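Local coordinates for protein suppressor of fused homolog (Drosophila melanogaster, PDB 6LPH) that probably binds and sequesters DNA-binding transcription factors of the Hedgehog pathway, recognising a nuclear localization sequence, at residues A[87-92]-A[142-147]; A[175-178]-A[182-185]; A[201-206]-A[213-218]; A[239-242]-A[246-249]. All blocks are in the same frame, centred on the assembly; numbering follows the deposited sequence.

In the fold
The chain is the N-terminal portion of Suppressor of fused, and its four contacts follow in sequence order. Interaction 1 joins a loop beside strand 97-109 to the end of helix 131-146. Interaction 2 lies at the break in strand 172-186 of the mixed sheet, about 19 Å from interaction 1 between centres. Helix 201-219 bends back on itself in interaction 3, and its Leu216 packs on Val175 and Ala176 of interaction 2. Interaction 4 lies about 9 Å from interaction 3 between centres, joined through probable hydrogen bonds of Asp202 and Glu203 to Ser239 and Val240. Interactions 2 to 4 thus link the sheet through helix 201-219 to helix 240-243; interaction 1 stands apart at the surface.

Interaction 1: residues A[87-92]-A[142-147]; sequences RVHLRE and YCFQTG
Tyr142 O is held twice by one residue, by Thr146 N at 2.9 Å and by Thr146 OG1 at 3.0 Å, in the closing turn of the helix that carries Phe144 to Val88 and His89. The hydroxyl reaches this oxygen from above the carbonyl plane, 36° out of it. Across the contact there is no hydrogen bond: the far end of the phenyl ring does the touching. Phe144 CZ lies 3.9 Å from His89 CE1, and Phe144 CE2 lies 3.9 Å from Val88 CG1. The two rings stand with planes at 81° and centroids 5.7 Å apart, in an oblique relation. Val88 CG1, turned to the side of the carbonyl carbon (chi1 170°), serves two partners, because it also sits over one face of the His89 ring, offset toward the rim. His89 NE2 is hydrogen-bonded to Gly78 O. A gap beside Val88 CG1, and an imidazole without its aromatic neighbour, would probably result from an alanine in place of Phe144. Tyr44 meets the Phe144 ring edge-to-face, and Met100 of strand 97-109 touches His89, Cys143 and Phe144, so that helix 131-146, the loop and the sheet converge here.

Interaction 2: residues A[175-178]-A[182-185]; sequences VAQD and GCID
A bulge-like interruption of strand 172-186, within the hairpin it makes with strand 189-199, brings residues 175-178 and 182-185 together. The evidence is in the backbone: Gly182 N donates to Asp178 O at 2.9 Å with an N-H...O angle of 152°, closing a five-residue turn, while both Asp178 and Gly182 also make backbone hydrogen bonds with Phe193 of the partner strand. Three residues are thus looped out opposite a single position. Gly182 adopts a positive phi (57°), a conformation that suits a residue without a side chain.

Beside this bond, Gln177 stretches along the turn. Its CG is anti to the backbone nitrogen (chi1 -177°) and the chain is extended beyond it, which carries the amide over the glycine. Gln177 NE2 comes within 3.3 Å of Gly182 CA and 3.1 Å of Cys183 SG. Phe152 touches both the glutamine and the cysteine side chain.

The Asp178 carboxylate is turned to other partners. OD2 receives Gln180 N, as in an Asx turn, together with Leu181 N, and forms a salt bridge with Arg107 NH2; OD1 bonds to Thr105 OG1 and His73 NE2. With this many partners around a buried carboxylate, Asp178 probably stays ionised, and its fixed position would hold the turn in shape.

Interaction 3: residues A[201-206]-A[213-218]; sequences DDELEQ and RGVLNF
Glu203 and Val215 lie twelve residues apart on helix 201-219, yet their CA atoms are only 6.8 Å from each other, against the roughly 18 Å that a straight alpha-helix would put between them. The two limbs of the helix therefore pack as a helical hairpin around a break, running in broadly opposite directions. The break is marked by the backbone nitrogens of Arg213 and Gly214, which have no bond to the preceding turn; Gly214 N is met instead by Asn211 OD1. Regular bonding continues on both limbs, for example from Glu205 N to Asp201 O at 2.9 Å and from Asn217 N to Arg213 O at 2.8 Å.

Val215 carries the contact, pointing its forked end at the first limb. Among the side chains its two methyls have different partners: CG1 rests 4.2 Å from Glu203 CB, whereas CG2 lies 4.1 Å from Gln206 CB, with Gln206 C at 3.9 Å from the same methyl. Leu174 of strand 172-186 and Trp210 of the same helix also touch the valine.

Of the Glu203 side chain, CB does the touching. The extended chain carries the carboxylate away, so that OE1 forms a salt bridge with Arg236 and a hydrogen bond with Val240 N, while OE2 accepts from Phe200 N just before the helix. Between the two limbs, Glu203 O lies 4.0 Å from both Val215 CG1 and Val215 CG2.

Interaction 4: residues A[239-242]-A[246-249]; sequences SVFE and ETLL
The Phe241 ring has Val240 CG1 over the centre of one face, 3.8 Å above the plane, while Thr247 OG1 and Leu248 CD2 approach it obliquely. The hydroxyl comes closest, with Thr247 OG1 3.1 Å from Phe241 CD2. A chi1 of 56° places this oxygen between the backbone nitrogen and the carbonyl carbon of Thr247; it is also hydrogen-bonded to Phe244 O, which helps to fix its rotation. Leu248 covers the root of the ring: its CD2 methyl sits 3.7 Å from Phe241 CB and 3.8 Å from Phe241 CD2. Trimming Phe241 to alanine is likely to leave Leu248 CD2 and Val240 CG1 without their aromatic partner and open a gap toward Asp202 and Gln206 of helix 201-219, which also touch the phenylalanine.

No hydrogen bond crosses between residues 239-242 and 246-249, and the contact rests mainly on the Phe241 side chain. Within residues 239-242 the polar bonds lie at the start of the helix. Glu242 N donates to Ser239 OG at 3.2 Å, and Ser239 N returns the bond to Glu242 OE1 at 2.9 Å, nearly straight at 172° although it meets the carboxylate from above its plane. These reciprocal bonds form a capping box, with Ser239 as N-cap of the short helix.

Interaction 1: residues A[87-92]-A[142-147]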
# COMPACT_ATOMS: atom_id res chain seq x y z
N ARG A 87 17.51 -1.92 16.03
CA ARG A 87 16.51 -1.23 16.87
C ARG A 87 15.11 -1.85 16.71
O ARG A 87 14.30 -1.82 17.64
CB ARG A 87 16.49 0.27 16.59
CG ARG A 87 15.95 0.65 15.23
CD ARG A 87 16.03 2.15 15.08
NE ARG A 87 17.41 2.59 14.90
CZ ARG A 87 17.77 3.88 14.83
NH1 ARG A 87 16.86 4.85 14.94
NH2 ARG A 87 19.04 4.19 14.67
N VAL A 88 14.83 -2.41 15.54
CA VAL A 88 13.59 -3.16 15.31
C VAL A 88 13.87 -4.60 14.87
O VAL A 88 13.27 -5.55 15.40
CB VAL A 88 12.69 -2.47 14.24
CG1 VAL A 88 11.54 -3.41 13.85
CG2 VAL A 88 12.14 -1.12 14.73
N HIS A 89 14.81 -4.77 13.94
CA HIS A 89 15.01 -6.02 13.23
C HIS A 89 16.31 -6.63 13.61
O HIS A 89 17.36 -6.03 13.44
CB HIS A 89 14.95 -5.79 11.71
CG HIS A 89 13.60 -5.35 11.20
ND1 HIS A 89 12.54 -6.21 11.10
CD2 HIS A 89 13.14 -4.11 10.75
CE1 HIS A 89 11.47 -5.54 10.62
NE2 HIS A 89 11.83 -4.25 10.41
N LEU A 90 16.25 -7.84 14.15
CA LEU A 90 17.44 -8.54 14.60
C LEU A 90 18.16 -9.06 13.37
O LEU A 90 17.53 -9.54 12.44
CB LEU A 90 17.06 -9.69 15.55
CG LEU A 90 16.35 -9.29 16.87
CD1 LEU A 90 15.98 -10.53 17.68
CD2 LEU A 90 17.14 -8.29 17.73
N ARG A 91 19.48 -8.93 13.33
CA ARG A 91 20.22 -9.38 12.16
C ARG A 91 20.85 -10.74 12.37
O ARG A 91 21.69 -10.92 13.24
CB ARG A 91 21.27 -8.36 11.79
CG ARG A 91 20.73 -6.95 11.57
CD ARG A 91 21.69 -6.18 10.69
NE ARG A 91 21.84 -6.94 9.45
CZ ARG A 91 21.95 -6.41 8.25
NH1 ARG A 91 22.03 -7.20 7.18
NH2 ARG A 91 21.93 -5.08 8.10
N GLU A 92 20.42 -11.71 11.57
CA GLU A 92 20.90 -13.06 11.67
C GLU A 92 22.00 -13.30 10.64
O GLU A 92 21.91 -12.84 9.50
CB GLU A 92 19.74 -14.02 11.44
CG GLU A 92 19.02 -14.45 12.69
CD GLU A 92 19.43 -15.84 13.13
OE1 GLU A 92 19.94 -16.60 12.28
OE2 GLU A 92 19.25 -16.18 14.31
N TYR A 142 -0.06 -6.82 11.69
CA TYR A 142 -0.45 -8.19 11.47
C TYR A 142 0.83 -9.02 11.16
O TYR A 142 1.09 -10.06 11.79
CB TYR A 142 -1.47 -8.23 10.32
CG TYR A 142 -1.77 -9.61 9.81
CD1 TYR A 142 -2.27 -10.60 10.67
CD2 TYR A 142 -1.57 -9.94 8.47
CE1 TYR A 142 -2.57 -11.87 10.20
CE2 TYR A 142 -1.87 -11.22 7.99
CZ TYR A 142 -2.36 -12.17 8.87
OH TYR A 142 -2.65 -13.44 8.42
N CYS A 143 1.66 -8.51 10.24
CA CYS A 143 2.92 -9.19 9.90
C CYS A 143 3.89 -9.31 11.09
O CYS A 143 4.47 -10.39 11.30
CB CYS A 143 3.60 -8.50 8.71
SG CYS A 143 2.66 -8.70 7.19
N PHE A 144 4.06 -8.24 11.87
CA PHE A 144 4.94 -8.27 13.05
C PHE A 144 4.42 -9.28 14.08
O PHE A 144 5.18 -10.08 14.63
CB PHE A 144 5.07 -6.89 13.72
CG PHE A 144 6.13 -5.99 13.11
CD1 PHE A 144 6.45 -6.05 11.77
CD2 PHE A 144 6.78 -5.03 13.90
CE1 PHE A 144 7.41 -5.20 11.22
CE2 PHE A 144 7.74 -4.18 13.35
CZ PHE A 144 8.06 -4.27 12.00
N GLN A 145 3.12 -9.25 14.32
CA GLN A 145 2.55 -10.06 15.38
C GLN A 145 2.47 -11.53 15.04
O GLN A 145 2.64 -12.37 15.93
CB GLN A 145 1.20 -9.49 15.81
CG GLN A 145 1.39 -8.19 16.59
CD GLN A 145 0.13 -7.37 16.76
OE1 GLN A 145 -0.95 -7.73 16.26
NE2 GLN A 145 0.25 -6.24 17.46
N THR A 146 2.26 -11.87 13.77
CA THR A 146 2.27 -13.29 13.41
C THR A 146 3.66 -13.80 12.96
O THR A 146 3.92 -15.00 13.00
CB THR A 146 1.21 -13.63 12.35
OG1 THR A 146 1.53 -12.95 11.14
CG2 THR A 146 -0.21 -13.22 12.80
N GLY A 147 4.53 -12.89 12.52
CA GLY A 147 5.85 -13.29 12.02
C GLY A 147 5.86 -13.78 10.58
O GLY A 147 6.93 -14.07 10.05

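Interaction 2: residues A[175-178]-A[182-185]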
# COMPACT_ATOMS: atom_id res chain seq x y z
N VAL A 175 -1.84 -9.99 -2.73
CA VAL A 175 -0.50 -9.41 -2.75
C VAL A 175 0.16 -9.64 -4.11
O VAL A 175 0.28 -10.76 -4.59
CB VAL A 175 0.40 -9.98 -1.63
CG1 VAL A 175 1.80 -9.33 -1.65
CG2 VAL A 175 -0.26 -9.78 -0.27
N ALA A 176 0.56 -8.53 -4.75
CA ALA A 176 1.22 -8.57 -6.05
C ALA A 176 2.57 -7.90 -5.95
O ALA A 176 2.84 -7.19 -4.97
CB ALA A 176 0.35 -7.87 -7.11
N GLN A 177 3.44 -8.15 -6.93
CA GLN A 177 4.69 -7.42 -6.99
C GLN A 177 4.35 -6.03 -7.52
O GLN A 177 3.63 -5.91 -8.50
CB GLN A 177 5.69 -8.10 -7.92
CG GLN A 177 7.01 -7.34 -7.89
CD GLN A 177 8.04 -7.96 -8.78
OE1 GLN A 177 7.73 -8.73 -9.69
NE2 GLN A 177 9.28 -7.63 -8.53
N ASP A 178 4.84 -4.99 -6.86
CA ASP A 178 4.69 -3.62 -7.36
C ASP A 178 5.34 -3.49 -8.76
O ASP A 178 6.54 -3.69 -8.90
CB ASP A 178 5.27 -2.60 -6.36
CG ASP A 178 4.96 -1.16 -6.75
OD1 ASP A 178 4.25 -0.50 -5.95
OD2 ASP A 178 5.38 -0.71 -7.84
N GLY A 182 9.23 -3.05 -8.11
CA GLY A 182 9.85 -4.37 -8.17
C GLY A 182 10.53 -4.78 -6.87
O GLY A 182 9.98 -4.66 -5.79
N CYS A 183 11.77 -5.27 -6.98
CA CYS A 183 12.48 -5.75 -5.81
C CYS A 183 13.88 -5.17 -5.91
O CYS A 183 14.42 -5.09 -7.00
CB CYS A 183 12.51 -7.29 -5.80
SG CYS A 183 10.87 -8.09 -5.93
N ILE A 184 14.45 -4.72 -4.80
CA ILE A 184 15.78 -4.10 -4.84
C ILE A 184 16.70 -4.68 -3.76
O ILE A 184 16.24 -5.27 -2.76
CB ILE A 184 15.72 -2.57 -4.63
CG1 ILE A 184 15.28 -2.22 -3.19
CG2 ILE A 184 14.78 -1.90 -5.65
CD1 ILE A 184 15.27 -0.73 -2.90
N ASP A 185 18.00 -4.48 -3.97
CA ASP A 185 19.00 -4.82 -2.97
C ASP A 185 19.30 -3.51 -2.27
O ASP A 185 19.19 -2.44 -2.88
CB ASP A 185 20.27 -5.34 -3.64
CG ASP A 185 21.25 -5.96 -2.65
OD1 ASP A 185 20.82 -6.32 -1.53
OD2 ASP A 185 22.45 -6.11 -2.99

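Interaction 3: residues A[201-206]-A[213-218]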
# COMPACT_ATOMS: atom_id res chain seq x y z
N ASP A 201 -15.12 -10.60 -2.29
CA ASP A 201 -15.20 -11.86 -1.58
C ASP A 201 -14.95 -13.04 -2.50
O ASP A 201 -14.22 -13.94 -2.11
CB ASP A 201 -16.58 -12.06 -0.93
CG ASP A 201 -16.79 -11.21 0.33
OD1 ASP A 201 -15.97 -10.33 0.65
OD2 ASP A 201 -17.81 -11.43 1.01
N ASP A 202 -15.56 -13.04 -3.70
CA ASP A 202 -15.38 -14.20 -4.60
C ASP A 202 -13.94 -14.27 -5.15
O ASP A 202 -13.39 -15.36 -5.32
CB ASP A 202 -16.45 -14.28 -5.72
CG ASP A 202 -16.47 -13.05 -6.65
OD1 ASP A 202 -15.86 -12.01 -6.32
OD2 ASP A 202 -17.14 -13.12 -7.71
N GLU A 203 -13.34 -13.10 -5.39
CA GLU A 203 -11.94 -13.03 -5.82
C GLU A 203 -11.01 -13.63 -4.75
O GLU A 203 -10.08 -14.41 -5.04
CB GLU A 203 -11.55 -11.58 -6.17
CG GLU A 203 -12.14 -11.13 -7.52
CD GLU A 203 -12.29 -9.62 -7.70
OE1 GLU A 203 -12.85 -9.23 -8.76
OE2 GLU A 203 -11.87 -8.81 -6.84
N LEU A 204 -11.28 -13.27 -3.49
CA LEU A 204 -10.52 -13.81 -2.37
C LEU A 204 -10.74 -15.32 -2.30
O LEU A 204 -9.79 -16.09 -2.18
CB LEU A 204 -10.94 -13.16 -1.03
CG LEU A 204 -10.37 -13.97 0.13
CD1 LEU A 204 -8.88 -13.67 0.25
CD2 LEU A 204 -11.12 -13.76 1.43
N GLU A 205 -12.00 -15.73 -2.40
CA GLU A 205 -12.32 -17.16 -2.33
C GLU A 205 -11.50 -17.96 -3.35
O GLU A 205 -10.93 -19.00 -3.00
CB GLU A 205 -13.83 -17.39 -2.50
CG GLU A 205 -14.33 -18.61 -1.76
CD GLU A 205 -15.56 -18.36 -0.89
OE1 GLU A 205 -16.28 -19.34 -0.62
OE2 GLU A 205 -15.82 -17.19 -0.46
N GLN A 206 -11.42 -17.46 -4.58
CA GLN A 206 -10.76 -18.20 -5.65
C GLN A 206 -9.24 -18.12 -5.58
O GLN A 206 -8.55 -19.05 -6.00
CB GLN A 206 -11.30 -17.82 -7.04
CG GLN A 206 -12.82 -17.99 -7.17
CD GLN A 206 -13.34 -19.39 -6.83
OE1 GLN A 206 -14.50 -19.56 -6.40
NE2 GLN A 206 -12.49 -20.41 -7.04
N ARG A 213 -2.06 -15.74 -7.88
CA ARG A 213 -1.43 -15.18 -9.06
C ARG A 213 -2.37 -15.26 -10.26
O ARG A 213 -2.49 -14.30 -11.04
CB ARG A 213 -0.15 -15.97 -9.31
CG ARG A 213 0.69 -15.52 -10.47
CD ARG A 213 1.95 -16.38 -10.58
NE ARG A 213 2.44 -16.85 -9.28
CZ ARG A 213 3.01 -16.08 -8.36
NH1 ARG A 213 3.14 -14.77 -8.56
NH2 ARG A 213 3.43 -16.61 -7.22
N GLY A 214 -3.08 -16.38 -10.39
CA GLY A 214 -4.06 -16.56 -11.47
C GLY A 214 -5.22 -15.55 -11.37
O GLY A 214 -5.69 -15.01 -12.38
N VAL A 215 -5.69 -15.28 -10.15
CA VAL A 215 -6.71 -14.22 -9.95
C VAL A 215 -6.14 -12.81 -10.26
O VAL A 215 -6.82 -12.00 -10.91
CB VAL A 215 -7.35 -14.27 -8.53
CG1 VAL A 215 -8.34 -13.13 -8.36
CG2 VAL A 215 -8.02 -15.61 -8.28
N LEU A 216 -4.92 -12.52 -9.81
CA LEU A 216 -4.29 -11.22 -10.14
C LEU A 216 -4.16 -11.05 -11.65
O LEU A 216 -4.38 -9.95 -12.18
CB LEU A 216 -2.90 -11.10 -9.51
CG LEU A 216 -2.92 -10.98 -7.99
CD1 LEU A 216 -1.53 -11.13 -7.39
CD2 LEU A 216 -3.60 -9.69 -7.52
N ASN A 217 -3.81 -12.14 -12.34
CA ASN A 217 -3.67 -12.12 -13.78
C ASN A 217 -4.98 -11.77 -14.46
O ASN A 217 -4.98 -11.01 -15.45
CB ASN A 217 -3.16 -13.45 -14.32
CG ASN A 217 -1.65 -13.59 -14.23
OD1 ASN A 217 -0.93 -12.59 -14.15
ND2 ASN A 217 -1.16 -14.83 -14.25
N PHE A 218 -6.09 -12.31 -13.93
CA PHE A 218 -7.43 -11.98 -14.42
C PHE A 218 -7.72 -10.49 -14.26
O PHE A 218 -8.19 -9.83 -15.20
CB PHE A 218 -8.54 -12.75 -13.68
CG PHE A 218 -8.60 -14.22 -13.99
CD1 PHE A 218 -8.11 -14.74 -15.20
CD2 PHE A 218 -9.19 -15.10 -13.06
CE1 PHE A 218 -8.19 -16.11 -15.48
CE2 PHE A 218 -9.29 -16.47 -13.34
CZ PHE A 218 -8.77 -16.97 -14.54

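Interaction 4: residues A[239-242]-A[246-249]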
# COMPACT_ATOMS: atom_id res chain seq x y z
N SER A 239 -17.23 -8.01 -9.54
CA SER A 239 -15.98 -8.76 -9.50
C SER A 239 -15.60 -9.15 -10.89
O SER A 239 -16.42 -9.09 -11.83
CB SER A 239 -16.11 -10.03 -8.65
OG SER A 239 -16.90 -11.00 -9.31
N VAL A 240 -14.36 -9.62 -11.02
CA VAL A 240 -13.86 -10.05 -12.32
C VAL A 240 -14.69 -11.21 -12.87
O VAL A 240 -14.91 -11.31 -14.08
CB VAL A 240 -12.36 -10.41 -12.23
CG1 VAL A 240 -12.14 -11.71 -11.43
CG2 VAL A 240 -11.75 -10.47 -13.62
N PHE A 241 -15.14 -12.09 -11.97
CA PHE A 241 -15.93 -13.24 -12.38
C PHE A 241 -17.34 -12.83 -12.84
O PHE A 241 -17.94 -13.52 -13.68
CB PHE A 241 -16.01 -14.26 -11.22
CG PHE A 241 -14.66 -14.74 -10.76
CD1 PHE A 241 -14.19 -14.42 -9.48
CD2 PHE A 241 -13.85 -15.49 -11.61
CE1 PHE A 241 -12.94 -14.84 -9.06
CE2 PHE A 241 -12.60 -15.91 -11.19
CZ PHE A 241 -12.14 -15.59 -9.92
N GLU A 242 -17.87 -11.74 -12.29
CA GLU A 242 -19.14 -11.16 -12.78
C GLU A 242 -18.92 -10.47 -14.12
O GLU A 242 -19.75 -10.61 -15.02
CB GLU A 242 -19.72 -10.12 -11.80
CG GLU A 242 -20.27 -10.67 -10.51
CD GLU A 242 -20.65 -9.57 -9.54
OE1 GLU A 242 -19.78 -9.08 -8.79
OE2 GLU A 242 -21.84 -9.18 -9.53
N GLU A 246 -16.26 -16.00 -18.27
CA GLU A 246 -15.27 -16.94 -18.82
C GLU A 246 -14.14 -17.37 -17.85
O GLU A 246 -13.63 -18.51 -17.92
CB GLU A 246 -14.66 -16.36 -20.10
CG GLU A 246 -14.31 -14.88 -20.05
CD GLU A 246 -15.33 -14.01 -20.77
OE1 GLU A 246 -16.26 -13.51 -20.10
OE2 GLU A 246 -15.21 -13.83 -22.00
N THR A 247 -13.73 -16.45 -17.00
CA THR A 247 -12.71 -16.73 -16.00
C THR A 247 -13.10 -17.84 -15.01
O THR A 247 -12.22 -18.46 -14.41
CB THR A 247 -12.30 -15.45 -15.24
OG1 THR A 247 -13.46 -14.85 -14.65
CG2 THR A 247 -11.62 -14.44 -16.23
N LEU A 248 -14.40 -18.10 -14.86
CA LEU A 248 -14.89 -19.16 -13.97
C LEU A 248 -14.47 -20.56 -14.40
O LEU A 248 -14.44 -21.49 -13.59
CB LEU A 248 -16.42 -19.10 -13.83
CG LEU A 248 -17.00 -17.84 -13.18
CD1 LEU A 248 -18.46 -17.67 -13.52
CD2 LEU A 248 -16.82 -17.86 -11.66
N LEU A 249 -14.14 -20.71 -15.68
CA LEU A 249 -13.79 -22.04 -16.23
C LEU A 249 -12.51 -22.61 -15.62
O LEU A 249 -12.32 -23.82 -15.57
CB LEU A 249 -13.73 -22.00 -17.76
CG LEU A 249 -15.10 -21.89 -18.43
CD1 LEU A 249 -14.97 -21.78 -19.94
CD2 LEU A 249 -16.01 -23.06 -18.09